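Local coordinates for protein nitrite transporter NirC (Salmonella enterica subsp. enterica serovar Typhimurium, PDB 4FC4) that forms a pentameric channel of the formate/nitrite transporter family that carries nitrite into and out of the cell across the cytoplasmic membrane, at residues H139-L143 against G211-Y217; K156-C160 against G194-S198; L25-V29 against Q107-G111; L163-A167 against C186-F190. One frame throughout, in Å; residues are numbered along the deposited sequence.

Contact 1: H139-L143 against G211-Y217; sequences HSVAL and GHHSDAY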
# COMPACT_ATOMS: atom_id res chain seq x y z
N HIS B 139 2.14 5.29 -31.09
CA HIS B 139 1.76 5.02 -32.52
C HIS B 139 1.36 3.61 -32.83
O HIS B 139 0.35 3.41 -33.54
CB HIS B 139 2.80 5.52 -33.49
CG HIS B 139 3.12 6.96 -33.28
ND1 HIS B 139 4.38 7.41 -33.14
CD2 HIS B 139 2.28 8.05 -33.08
CE1 HIS B 139 4.34 8.74 -32.90
NE2 HIS B 139 3.06 9.13 -32.87
N SER B 140 2.07 2.61 -32.29
CA SER B 140 1.72 1.25 -32.63
C SER B 140 0.41 0.84 -31.92
O SER B 140 -0.44 0.15 -32.49
CB SER B 140 2.87 0.31 -32.40
OG SER B 140 3.29 0.37 -31.06
N VAL B 141 0.20 1.30 -30.69
CA VAL B 141 -1.05 0.93 -29.99
C VAL B 141 -2.29 1.65 -30.59
O VAL B 141 -3.32 1.02 -30.78
CB VAL B 141 -0.92 1.08 -28.45
CG1 VAL B 141 -2.22 0.75 -27.71
CG2 VAL B 141 0.17 0.18 -27.98
N ALA B 142 -2.16 2.93 -30.94
CA ALA B 142 -3.28 3.71 -31.53
C ALA B 142 -3.72 3.08 -32.83
O ALA B 142 -4.91 2.86 -33.05
CB ALA B 142 -2.89 5.16 -31.76
N LEU B 143 -2.73 2.75 -33.67
CA LEU B 143 -3.01 2.16 -34.99
C LEU B 143 -3.71 0.80 -34.80
O LEU B 143 -4.75 0.56 -35.40
CB LEU B 143 -1.74 2.06 -35.86
CG LEU B 143 -1.81 1.22 -37.15
CD1 LEU B 143 -2.67 1.88 -38.22
CD2 LEU B 143 -0.41 0.90 -37.71
N GLY B 211 1.62 13.49 -33.40
CA GLY B 211 3.00 13.05 -33.44
C GLY B 211 3.31 12.49 -34.80
O GLY B 211 2.53 12.70 -35.74
N HIS B 212 4.41 11.76 -34.87
CA HIS B 212 4.93 11.22 -36.08
C HIS B 212 4.26 9.87 -36.28
O HIS B 212 4.88 8.82 -36.13
CB HIS B 212 6.45 11.13 -35.89
CG HIS B 212 7.24 10.73 -37.13
ND1 HIS B 212 6.98 11.21 -38.36
CD2 HIS B 212 8.36 9.88 -37.27
CE1 HIS B 212 7.86 10.69 -39.24
NE2 HIS B 212 8.70 9.87 -38.56
N HIS B 213 2.96 9.87 -36.62
CA HIS B 213 2.24 8.61 -36.87
C HIS B 213 2.42 8.15 -38.31
O HIS B 213 2.80 8.94 -39.18
CB HIS B 213 0.75 8.80 -36.59
CG HIS B 213 0.13 9.91 -37.39
ND1 HIS B 213 -0.35 9.72 -38.64
CD2 HIS B 213 -0.05 11.27 -37.11
CE1 HIS B 213 -0.82 10.90 -39.14
NE2 HIS B 213 -0.63 11.85 -38.21
N SER B 214 2.16 6.88 -38.59
CA SER B 214 2.28 6.40 -39.95
C SER B 214 1.08 6.85 -40.83
O SER B 214 0.11 7.42 -40.34
CB SER B 214 2.42 4.87 -39.97
OG SER B 214 1.15 4.27 -39.86
N ASP B 215 1.16 6.59 -42.13
CA ASP B 215 0.07 7.01 -43.04
C ASP B 215 -1.15 6.11 -42.91
O ASP B 215 -2.27 6.51 -43.26
CB ASP B 215 0.54 6.99 -44.50
CG ASP B 215 1.96 7.43 -44.64
OD1 ASP B 215 2.77 7.22 -43.68
OD2 ASP B 215 2.28 7.97 -45.72
N ALA B 216 -0.91 4.89 -42.41
CA ALA B 216 -1.96 3.92 -42.15
C ALA B 216 -2.94 4.43 -41.08
O ALA B 216 -3.97 3.83 -40.89
CB ALA B 216 -1.36 2.57 -41.77
N TYR B 217 -2.60 5.53 -40.41
CA TYR B 217 -3.36 6.04 -39.25
C TYR B 217 -4.18 7.25 -39.68
O TYR B 217 -3.60 8.29 -40.02
CB TYR B 217 -2.38 6.50 -38.17
CG TYR B 217 -3.02 7.03 -36.91
CD1 TYR B 217 -3.65 6.16 -36.01
CD2 TYR B 217 -2.97 8.39 -36.58
CE1 TYR B 217 -4.24 6.61 -34.85
CE2 TYR B 217 -3.57 8.87 -35.42
CZ TYR B 217 -4.19 7.98 -34.54
OH TYR B 217 -4.80 8.38 -33.35
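The imidazole of His139 lies flat against the backbone of His212 and His213. His213 CA sits over its face in a CH-pi contact, 4.0 Å from the ring centroid. Nearer the rim of the same face is His212 O, 3.3 Å from His139 CE1. His139 CG stands beside its own backbone N (chi1 -54°), which carries the ring out toward the loop; ND1 makes a weak hydrogen bond to Val133 O, outside it. The side chain of His213 crosses that of His139 at about a right angle, with its CB 3.9 Å from His139 CD2. Segment 211-217 lies in the loop between helix 198-209 and helix 219-248 and contains an inverse gamma turn centred on His212 and a type I turn from Ser214 to Tyr217. His213 ND1 donates to Ser214 O nearly in its ring plane (2.9 Å, 161°), and the ring stacks on Trp209. Farther along helix 137-147, Tyr217 reaches in with its CE1 3.7 Å from Ala142 CB, the ring set obliquely to the methyl; its hydroxyl is hydrogen-bonded to Phe205 O. Leu143 extends its CD1 branch toward the type I turn, 3.6 Å from Ala216 O and 3.8 Å from Ala216 CB.

Contact 2: K156-C160 against G194-S198; sequences KGALC and GYEHS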
# COMPACT_ATOMS: atom_id res chain seq x y z
N LYS B 156 -14.89 -5.36 -26.10
CA LYS B 156 -13.87 -4.85 -25.25
C LYS B 156 -14.27 -3.58 -24.55
O LYS B 156 -13.90 -3.35 -23.36
CB LYS B 156 -12.59 -4.66 -26.02
CG LYS B 156 -11.69 -5.83 -25.83
CD LYS B 156 -10.98 -6.07 -27.12
CE LYS B 156 -9.60 -5.50 -27.05
NZ LYS B 156 -8.72 -6.49 -27.72
N GLY B 157 -15.01 -2.75 -25.27
CA GLY B 157 -15.57 -1.55 -24.67
C GLY B 157 -16.64 -1.89 -23.63
O GLY B 157 -16.75 -1.25 -22.58
N ALA B 158 -17.41 -2.94 -23.90
CA ALA B 158 -18.39 -3.38 -22.91
C ALA B 158 -17.64 -3.88 -21.67
O ALA B 158 -17.95 -3.46 -20.56
CB ALA B 158 -19.36 -4.42 -23.48
N LEU B 159 -16.60 -4.69 -21.86
CA LEU B 159 -15.88 -5.22 -20.70
C LEU B 159 -15.14 -4.10 -19.87
O LEU B 159 -15.11 -4.12 -18.64
CB LEU B 159 -14.92 -6.30 -21.15
CG LEU B 159 -15.51 -7.67 -21.44
CD1 LEU B 159 -14.55 -8.43 -22.33
CD2 LEU B 159 -15.84 -8.50 -20.19
N CYS B 160 -14.57 -3.13 -20.57
CA CYS B 160 -13.97 -2.01 -19.92
C CYS B 160 -14.94 -1.28 -18.94
O CYS B 160 -14.62 -1.12 -17.77
CB CYS B 160 -13.43 -1.03 -20.97
SG CYS B 160 -12.95 0.52 -20.18
N GLY B 194 -6.54 -5.82 -21.64
CA GLY B 194 -6.79 -5.42 -23.05
C GLY B 194 -8.10 -4.65 -23.31
O GLY B 194 -8.46 -4.45 -24.46
N TYR B 195 -8.85 -4.19 -22.29
CA TYR B 195 -10.18 -3.62 -22.63
C TYR B 195 -10.14 -2.13 -23.14
O TYR B 195 -9.15 -1.44 -22.99
CB TYR B 195 -11.19 -3.81 -21.51
CG TYR B 195 -11.31 -5.21 -20.98
CD1 TYR B 195 -11.24 -6.33 -21.83
CD2 TYR B 195 -11.50 -5.43 -19.60
CE1 TYR B 195 -11.36 -7.63 -21.32
CE2 TYR B 195 -11.62 -6.72 -19.08
CZ TYR B 195 -11.56 -7.80 -19.94
OH TYR B 195 -11.67 -9.05 -19.39
N GLU B 196 -11.20 -1.63 -23.74
CA GLU B 196 -11.17 -0.33 -24.47
C GLU B 196 -11.98 0.74 -23.73
O GLU B 196 -13.19 0.55 -23.50
CB GLU B 196 -11.77 -0.50 -25.90
CG GLU B 196 -10.94 -1.27 -26.93
CD GLU B 196 -9.65 -0.58 -27.35
OE1 GLU B 196 -9.62 0.40 -28.14
OE2 GLU B 196 -8.63 -1.04 -26.84
N HIS B 197 -11.35 1.87 -23.39
CA HIS B 197 -12.06 2.97 -22.74
C HIS B 197 -12.21 4.09 -23.74
O HIS B 197 -11.22 4.56 -24.26
CB HIS B 197 -11.33 3.43 -21.44
CG HIS B 197 -12.13 4.41 -20.61
ND1 HIS B 197 -11.76 5.68 -20.45
CD2 HIS B 197 -13.37 4.26 -19.93
CE1 HIS B 197 -12.71 6.34 -19.71
NE2 HIS B 197 -13.68 5.46 -19.37
N SER B 198 -13.45 4.44 -24.09
CA SER B 198 -13.74 5.46 -25.15
C SER B 198 -13.02 6.83 -24.90
O SER B 198 -12.24 7.29 -25.73
CB SER B 198 -15.25 5.66 -25.32
OG SER B 198 -15.82 6.26 -24.14
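Tyr195, Glu196 and His197 belong to the non-helical break between helix 177-192 and helix 198-209, and here that break packs on one turn of helix 150-172. Such an interrupted transmembrane helix is a hallmark of the formate/nitrite transporter fold. Gly194 ends the first half in a Schellman motif. The extended chain beyond it meets the helix through Lys156 O, which takes the helical bond from Cys160 N at 2.9 Å and a weak but straight second one from Glu196 N at 3.2 Å. Gly157, with no side chain, lets its CA approach Glu196 O to 3.4 Å in a CA-H...O contact. The Tyr195 ring is laid over Leu159, whose CB stands 3.6 Å from the centroid, 4° off the normal, while Leu159 CD1 touches Tyr195 CE1 at 3.4 Å. Cys160 SG, its chi1 of 169° carrying it anti to the backbone N, meets the edge of the His197 ring, 4.7 Å from the centroid. His197 caps helix 198-209 through ND1 and hydrogen-bonds Thr81 through NE2; Glu196 forms a salt bridge with Lys145. On the helix 219-248 side Asn233 hydrogen-bonds to Gly157 O and Glu196 O, whereas Leu40 and Ile43 of a neighbouring subunit pack on Leu159 and Tyr195.

Contact 3: L25-V29 against Q107-G111; sequences LGFWV and QTWLG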
# COMPACT_ATOMS: atom_id res chain seq x y z
N LEU B 25 -21.97 26.41 -19.10
CA LEU B 25 -20.53 26.63 -19.00
C LEU B 25 -19.84 25.67 -18.02
O LEU B 25 -18.83 25.04 -18.37
CB LEU B 25 -20.22 28.09 -18.60
CG LEU B 25 -18.74 28.45 -18.34
CD1 LEU B 25 -17.87 28.26 -19.58
CD2 LEU B 25 -18.59 29.85 -17.74
N GLY B 26 -20.35 25.58 -16.81
CA GLY B 26 -19.78 24.65 -15.80
C GLY B 26 -19.90 23.21 -16.26
O GLY B 26 -19.00 22.46 -16.04
N PHE B 27 -20.99 22.86 -16.95
CA PHE B 27 -21.09 21.56 -17.64
C PHE B 27 -19.90 21.28 -18.56
O PHE B 27 -19.31 20.21 -18.48
CB PHE B 27 -22.42 21.38 -18.43
CG PHE B 27 -22.63 19.95 -18.83
CD1 PHE B 27 -23.18 19.03 -17.93
CD2 PHE B 27 -22.17 19.49 -20.08
CE1 PHE B 27 -23.33 17.70 -18.30
CE2 PHE B 27 -22.29 18.15 -20.42
CZ PHE B 27 -22.89 17.26 -19.54
N TRP B 28 -19.54 22.24 -19.41
CA TRP B 28 -18.45 22.03 -20.34
C TRP B 28 -17.13 22.04 -19.66
O TRP B 28 -16.27 21.20 -20.00
CB TRP B 28 -18.47 23.01 -21.50
CG TRP B 28 -19.61 22.69 -22.42
CD1 TRP B 28 -20.90 23.18 -22.35
CD2 TRP B 28 -19.62 21.75 -23.56
NE1 TRP B 28 -21.69 22.65 -23.34
CE2 TRP B 28 -20.99 21.78 -24.11
CE3 TRP B 28 -18.66 20.94 -24.18
CZ2 TRP B 28 -21.36 21.03 -25.22
CZ3 TRP B 28 -19.05 20.19 -25.31
CH2 TRP B 28 -20.37 20.23 -25.81
N VAL B 29 -16.93 22.95 -18.70
CA VAL B 29 -15.63 22.97 -18.01
C VAL B 29 -15.39 21.59 -17.34
O VAL B 29 -14.36 20.95 -17.46
CB VAL B 29 -15.51 24.13 -16.98
CG1 VAL B 29 -14.28 23.96 -16.11
CG2 VAL B 29 -15.40 25.46 -17.70
N GLN B 107 -23.42 15.41 -25.18
CA GLN B 107 -22.71 16.55 -24.62
C GLN B 107 -21.52 16.14 -23.72
O GLN B 107 -20.43 16.73 -23.85
CB GLN B 107 -23.62 17.38 -23.74
CG GLN B 107 -24.89 17.90 -24.37
CD GLN B 107 -25.45 19.05 -23.52
OE1 GLN B 107 -26.36 19.72 -23.96
NE2 GLN B 107 -24.88 19.27 -22.29
N THR B 108 -21.74 15.19 -22.81
CA THR B 108 -20.66 14.82 -21.87
C THR B 108 -19.52 14.28 -22.72
O THR B 108 -18.36 14.61 -22.54
CB THR B 108 -21.11 13.77 -20.85
OG1 THR B 108 -22.41 14.10 -20.31
CG2 THR B 108 -20.05 13.64 -19.67
N TRP B 109 -19.88 13.41 -23.66
CA TRP B 109 -18.95 12.86 -24.63
C TRP B 109 -18.14 13.94 -25.30
O TRP B 109 -16.92 13.84 -25.33
CB TRP B 109 -19.76 12.09 -25.68
CG TRP B 109 -18.94 11.17 -26.52
CD1 TRP B 109 -18.69 9.82 -26.30
CD2 TRP B 109 -18.19 11.50 -27.74
NE1 TRP B 109 -17.90 9.30 -27.28
CE2 TRP B 109 -17.55 10.25 -28.17
CE3 TRP B 109 -18.04 12.66 -28.53
CZ2 TRP B 109 -16.78 10.18 -29.33
CZ3 TRP B 109 -17.26 12.57 -29.70
CH2 TRP B 109 -16.67 11.36 -30.11
N LEU B 110 -18.81 14.97 -25.88
CA LEU B 110 -18.14 16.05 -26.61
C LEU B 110 -17.18 16.82 -25.69
O LEU B 110 -16.04 17.16 -26.12
CB LEU B 110 -19.12 17.00 -27.30
CG LEU B 110 -19.86 16.48 -28.57
CD1 LEU B 110 -20.94 17.43 -29.06
CD2 LEU B 110 -18.95 16.08 -29.75
N GLY B 111 -17.61 17.06 -24.44
CA GLY B 111 -16.78 17.77 -23.49
C GLY B 111 -15.54 16.97 -23.16
O GLY B 111 -14.45 17.49 -23.12
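A chi1 of -167° carries the Phe27 ring anti to its backbone N and out toward Gln107 and Thr108, while the neighbouring Trp28 takes the other course, CG beside its own N, and sends its indole along the adjacent side of the helix toward Leu110 and Gly111. Phe27 meets the start of segment 107-111 and Trp28 mainly its end. Gln107, extended beyond CG, crosses the phenyl ring at about a right angle, and its amide plane is turned 72° from the ring plane. Its NE2 lies 3.4 Å from Phe27 CE2, oblique to the ring. At the ring's far end Phe27 CZ meets Thr108 OG1 at 3.3 Å, with the oxygen at the edge, close to the ring plane. That hydroxyl is hydrogen-bonded to His83 ND1 and Ile104 O, so it is held by its own helix and by helix 80-93. Trp28 touches through the benzo part of the indole: CZ3 comes within 3.8 Å of Leu110 CB at its edge, and the two side chains run alongside, pointing the same way. Where Gly111 has no side chain, Trp28 CE3 lies 3.7 Å from its CA. The segment axes pass 9.7 Å apart at 54°, joining helix 24-51 to helix 98-125; helix 3-22 covers Phe27 through Ile16 and Leu19. With Trp28 and Leu110 on the surface, which may face lipid, and Phe27 buried, the contact rests on dispersion and probably a weak electrostatic term where Thr108 OG1 meets the edge of the Phe27 ring, while the stronger bonds of Thr108 are made elsewhere.

Contact 4: L163-A167 against C186-F190; sequences LVCLA and CLLAF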
# COMPACT_ATOMS: atom_id res chain seq x y z
N LEU B 163 -15.99 -2.53 -15.75
CA LEU B 163 -14.99 -2.43 -14.71
C LEU B 163 -14.92 -0.98 -14.19
O LEU B 163 -14.86 -0.74 -13.00
CB LEU B 163 -13.60 -2.95 -15.18
CG LEU B 163 -13.48 -4.45 -14.98
CD1 LEU B 163 -12.32 -5.09 -15.77
CD2 LEU B 163 -13.38 -4.77 -13.48
N VAL B 164 -14.93 -0.00 -15.10
CA VAL B 164 -14.86 1.40 -14.69
C VAL B 164 -16.13 1.84 -13.89
O VAL B 164 -16.00 2.47 -12.82
CB VAL B 164 -14.57 2.32 -15.90
CG1 VAL B 164 -14.49 3.79 -15.44
CG2 VAL B 164 -13.31 1.83 -16.59
N CYS B 165 -17.33 1.51 -14.41
CA CYS B 165 -18.55 1.64 -13.60
C CYS B 165 -18.52 0.84 -12.29
O CYS B 165 -19.09 1.29 -11.30
CB CYS B 165 -19.78 1.29 -14.39
SG CYS B 165 -20.14 2.61 -15.56
N LEU B 166 -17.89 -0.33 -12.28
CA LEU B 166 -17.75 -1.05 -11.03
C LEU B 166 -16.91 -0.23 -10.02
O LEU B 166 -17.23 -0.21 -8.82
CB LEU B 166 -17.17 -2.46 -11.24
CG LEU B 166 -18.31 -3.44 -11.60
CD1 LEU B 166 -17.80 -4.65 -12.39
CD2 LEU B 166 -19.12 -3.86 -10.38
N ALA B 167 -15.88 0.48 -10.50
CA ALA B 167 -15.04 1.30 -9.66
C ALA B 167 -15.89 2.47 -9.13
O ALA B 167 -15.86 2.79 -7.95
CB ALA B 167 -13.85 1.80 -10.46
N CYS B 186 -9.76 -1.68 -10.39
CA CYS B 186 -10.55 -1.84 -11.63
C CYS B 186 -9.79 -1.37 -12.84
O CYS B 186 -9.94 -1.93 -13.92
CB CYS B 186 -11.85 -1.06 -11.53
SG CYS B 186 -12.96 -1.85 -10.40
N LEU B 187 -9.02 -0.29 -12.67
CA LEU B 187 -8.17 0.19 -13.75
C LEU B 187 -6.96 -0.76 -14.01
O LEU B 187 -6.66 -1.00 -15.16
CB LEU B 187 -7.78 1.65 -13.50
CG LEU B 187 -8.86 2.64 -13.95
CD1 LEU B 187 -10.25 2.31 -13.37
CD2 LEU B 187 -8.40 4.06 -13.59
N LEU B 188 -6.30 -1.33 -12.98
CA LEU B 188 -5.41 -2.51 -13.23
C LEU B 188 -6.06 -3.52 -14.20
O LEU B 188 -5.48 -3.94 -15.22
CB LEU B 188 -5.03 -3.20 -11.93
CG LEU B 188 -4.19 -4.49 -11.99
CD1 LEU B 188 -2.89 -4.30 -12.77
CD2 LEU B 188 -3.84 -4.91 -10.58
N ALA B 189 -7.31 -3.87 -13.89
CA ALA B 189 -7.97 -4.97 -14.53
C ALA B 189 -8.35 -4.58 -15.98
O ALA B 189 -8.11 -5.38 -16.88
CB ALA B 189 -9.24 -5.39 -13.74
N PHE B 190 -8.92 -3.41 -16.23
CA PHE B 190 -9.34 -3.14 -17.60
C PHE B 190 -8.16 -2.92 -18.54
O PHE B 190 -8.14 -3.44 -19.65
CB PHE B 190 -10.45 -2.10 -17.69
CG PHE B 190 -10.02 -0.76 -18.22
CD1 PHE B 190 -9.62 -0.59 -19.58
CD2 PHE B 190 -10.08 0.37 -17.39
CE1 PHE B 190 -9.21 0.66 -20.03
CE2 PHE B 190 -9.71 1.61 -17.88
CZ PHE B 190 -9.26 1.76 -19.18
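Cys186 and Ala167 meet CB to CB at 3.7 Å, where two antiparallel helices come together as a transmembrane helical hairpin. With SG beside its own backbone N (chi1 -72°), Cys186 lays its sulfur along the backbone of the partner helix, 3.4 Å from Leu163 O. That oxygen already accepts the helical bond from Ala167 N. One turn away Leu163 fills the gap between the helices: its CD1 branch rests 3.7 Å from Ala189 CB and also comes against the backbone N and CB of Phe190. On the adjacent side Val164 CG2 reaches the Phe190 ring obliquely, 3.6 Å from CD2. Phe190 holds an unusual chi1 of 107°, away from the staggered positions, and this directs the ring across toward Val164. Leu187 brushes the same CG2 more loosely.

The second shell closes round these pairs. Leu69 of helix 67-75 packs on Val164, Ala167 and Leu187, and Tyr195 leans on Leu163 and Phe190 from the break that follows helix 177-192. Leu40 and Ile67 of a neighbouring subunit press on Leu163 and Ala189, so the hairpin is also part of the pentamer interface. The segment axes run 9.0 Å apart and 177° to each other, consistent with the small Ala167, Cys186 and Ala189 at the interface. All the residues that touch are buried, and their side chains are apolar or thiol; cohesion between the helices probably comes mainly from close packing and dispersion, with the thiol beside Leu163 O adding a polar touch.

From the N terminus, contact 3 closes first, bringing helix 98-125 back onto helix 24-51 before any of the others opens. The remaining three are concentric. Contact 1 opens on helix 137-147 and closes last, in the loop before helix 219-248; within it contact 2 spans from helix 150-172 to the break ahead of helix 198-209; innermost, contact 4 pairs helix 150-172 with helix 177-192. Contacts 2 and 4 touch, sharing helix 150-172 and linked by a probable hydrogen bond from Tyr195 N to Phe190 O at 2.8 Å, and both border a neighbouring subunit. Contact 3 lies across the chain's centre from them, its centre about 22 Å from that of contact 2.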